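Local coordinates for protein mandelate racemase / muconate lactonizing enzyme (Burkholderia pseudomallei, PDB 2POD) that is of uncertain function but belongs to the enolase superfamily, carries a sodium ion bound by three glutamates, and may act as a lyase, at residues T6-L11 with N53-E58. Sequence-based numbering, arbitrary orientation.
Sequences TEIETL and NRLIGE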
loop_
_atom_site.group_PDB
_atom_site.type_symbol
_atom_site.label_atom_id
_atom_site.label_comp_id
_atom_site.label_asym_id
_atom_site.label_seq_id
_atom_site.Cartn_x
_atom_site.Cartn_y
_atom_site.Cartn_z
ATOM N N THR B 6 32.580 -26.440 -31.202
ATOM C CA THR B 6 32.579 -27.228 -32.428
ATOM C C THR B 6 31.375 -28.158 -32.523
ATOM O O THR B 6 30.881 -28.424 -33.617
ATOM C CB THR B 6 33.884 -28.043 -32.577
ATOM O OG1 THR B 6 34.192 -28.702 -31.339
ATOM C CG2 THR B 6 35.041 -27.122 -32.966
ATOM N N GLU B 7 30.901 -28.629 -31.372
ATOM C CA GLU B 7 30.017 -29.792 -31.299
ATOM C C GLU B 7 29.276 -29.848 -29.955
ATOM O O GLU B 7 29.868 -29.622 -28.899
ATOM C CB GLU B 7 30.832 -31.072 -31.504
ATOM C CG GLU B 7 30.050 -32.266 -32.018
ATOM C CD GLU B 7 30.950 -33.457 -32.303
ATOM O OE1 GLU B 7 31.009 -34.375 -31.455
ATOM O OE2 GLU B 7 31.609 -33.467 -33.366
ATOM N N ILE B 8 27.981 -30.146 -30.009
ATOM C CA ILE B 8 27.170 -30.349 -28.809
ATOM C C ILE B 8 26.502 -31.726 -28.846
ATOM O O ILE B 8 25.854 -32.080 -29.827
ATOM C CB ILE B 8 26.128 -29.184 -28.602
ATOM C CG1 ILE B 8 26.846 -27.907 -28.135
ATOM C CG2 ILE B 8 25.053 -29.568 -27.585
ATOM C CD1 ILE B 8 26.099 -26.621 -28.398
ATOM N N GLU B 9 26.676 -32.500 -27.778
ATOM C CA GLU B 9 26.178 -33.873 -27.715
ATOM C C GLU B 9 25.175 -34.009 -26.585
ATOM O O GLU B 9 25.468 -33.618 -25.464
ATOM C CB GLU B 9 27.333 -34.837 -27.432
ATOM C CG GLU B 9 28.085 -35.314 -28.644
ATOM C CD GLU B 9 28.932 -36.541 -28.347
ATOM O OE1 GLU B 9 28.561 -37.642 -28.812
ATOM O OE2 GLU B 9 29.961 -36.406 -27.645
ATOM N N THR B 10 24.012 -34.592 -26.862
ATOM C CA THR B 10 23.102 -34.996 -25.785
ATOM C C THR B 10 23.088 -36.504 -25.570
ATOM O O THR B 10 23.168 -37.282 -26.522
ATOM C CB THR B 10 21.664 -34.492 -26.006
ATOM O OG1 THR B 10 21.178 -34.973 -27.265
ATOM C CG2 THR B 10 21.619 -32.963 -25.981
ATOM N N LEU B 11 22.997 -36.905 -24.306
ATOM C CA LEU B 11 23.024 -38.306 -23.935
ATOM C C LEU B 11 21.786 -38.610 -23.106
ATOM O O LEU B 11 21.588 -38.017 -22.040
ATOM C CB LEU B 11 24.276 -38.622 -23.100
ATOM C CG LEU B 11 25.738 -38.291 -23.446
ATOM C CD1 LEU B 11 26.609 -39.321 -22.756
ATOM C CD2 LEU B 11 26.071 -38.262 -24.933
ATOM N N ASN B 53 22.617 -24.047 -32.610
ATOM C CA ASN B 53 23.027 -23.127 -33.667
ATOM C C ASN B 53 23.431 -21.739 -33.166
ATOM O O ASN B 53 24.182 -21.020 -33.834
ATOM C CB ASN B 53 21.934 -23.015 -34.733
ATOM C CG ASN B 53 21.624 -24.349 -35.393
ATOM O OD1 ASN B 53 22.529 -25.078 -35.816
ATOM N ND2 ASN B 53 20.336 -24.679 -35.479
ATOM N N ARG B 54 22.937 -21.373 -31.986
ATOM C CA ARG B 54 23.301 -20.107 -31.358
ATOM C C ARG B 54 24.663 -20.201 -30.683
ATOM O O ARG B 54 25.274 -19.188 -30.355
ATOM C CB ARG B 54 22.231 -19.681 -30.350
ATOM C CG ARG B 54 20.883 -19.359 -30.975
ATOM C CD ARG B 54 20.327 -18.066 -30.425
ATOM N NE ARG B 54 20.775 -16.904 -31.189
ATOM C CZ ARG B 54 20.525 -15.640 -30.857
ATOM N NH1 ARG B 54 19.825 -15.355 -29.764
ATOM N NH2 ARG B 54 20.981 -14.655 -31.621
ATOM N N LEU B 55 25.136 -21.428 -30.495
ATOM C CA LEU B 55 26.264 -21.710 -29.627
ATOM C C LEU B 55 27.461 -22.251 -30.414
ATOM O O LEU B 55 28.608 -21.984 -30.065
ATOM C CB LEU B 55 25.835 -22.703 -28.548
ATOM C CG LEU B 55 26.219 -22.442 -27.089
ATOM C CD1 LEU B 55 25.876 -21.035 -26.603
ATOM C CD2 LEU B 55 25.544 -23.461 -26.218
ATOM N N ILE B 56 27.181 -23.004 -31.478
ATOM C CA ILE B 56 28.215 -23.584 -32.333
ATOM C C ILE B 56 28.973 -22.506 -33.110
ATOM O O ILE B 56 28.374 -21.696 -33.822
ATOM C CB ILE B 56 27.639 -24.720 -33.240
ATOM C CG1 ILE B 56 27.630 -26.038 -32.453
ATOM C CG2 ILE B 56 28.453 -24.898 -34.536
ATOM C CD1 ILE B 56 26.507 -26.989 -32.804
ATOM N N GLY B 57 30.292 -22.486 -32.928
ATOM C CA GLY B 57 31.143 -21.457 -33.517
ATOM C C GLY B 57 31.537 -20.338 -32.565
ATOM O O GLY B 57 32.407 -19.525 -32.890
ATOM N N GLU B 58 30.904 -20.297 -31.389
ATOM C CA GLU B 58 31.082 -19.197 -30.433
ATOM C C GLU B 58 32.172 -19.497 -29.406
ATOM O O GLU B 58 32.491 -20.656 -29.153
ATOM C CB GLU B 58 29.766 -18.894 -29.712
ATOM C CG GLU B 58 28.642 -18.396 -30.617
ATOM C CD GLU B 58 28.612 -16.881 -30.746
ATOM O OE1 GLU B 58 29.230 -16.189 -29.903
ATOM O OE2 GLU B 58 27.963 -16.378 -31.688
#
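Ile8 and Leu55 illustrate how the last part of a helix can be seated on a sheet by apolar contacts, with no hydrogen bond between the two segments. Ile8 sends CG1 back beside its backbone N, anti to the carbonyl carbon (chi1 -73°), and a nearly extended second torsion carries CD1 outward to the C-terminal part of helix 40-55. There this one methyl meets Leu55 at two points, lying 3.9 Å from Leu55 CD2 and just as close to Leu55 CB; the two side chains cross at roughly a right angle. Ile56 adds a looser apolar touch, its CG1 being 4.4 Å from Ile8 CD1, so that the methyl touches two consecutive residues, Leu55 more closely than Ile56.

Ile56 also lies against the backbone of the strand. Its CG1 is 4.2 Å from Thr6 O and scarcely farther from Glu7 N, a van der Waals approach to the peptide between these residues. That peptide belongs to a classic beta bulge, in which Thr6 and Glu7 both face His25 on strand 19-26.

The backbone of 53-58 is shaped by a type II turn from Leu55 to Glu58, closed by Glu58 N bonding to Leu55 O at 3.1 Å, with Gly57 at a positive phi of 100°. The turn follows the helix, while the Ile56 side chain also reaches Thr399 on strand 394-400.

Polar groups are engaged with other partners: Glu7 pairs with Asn398 on strand 394-400, while Thr10 bonds Glu44 and His48, tying this strand to helix 40-55 farther along. The direct contact between 6-11 and 53-58 is small and apolar, at one end of the strand-helix interface in the N-terminal capping domain, and lacks the directional constraint of a polar link.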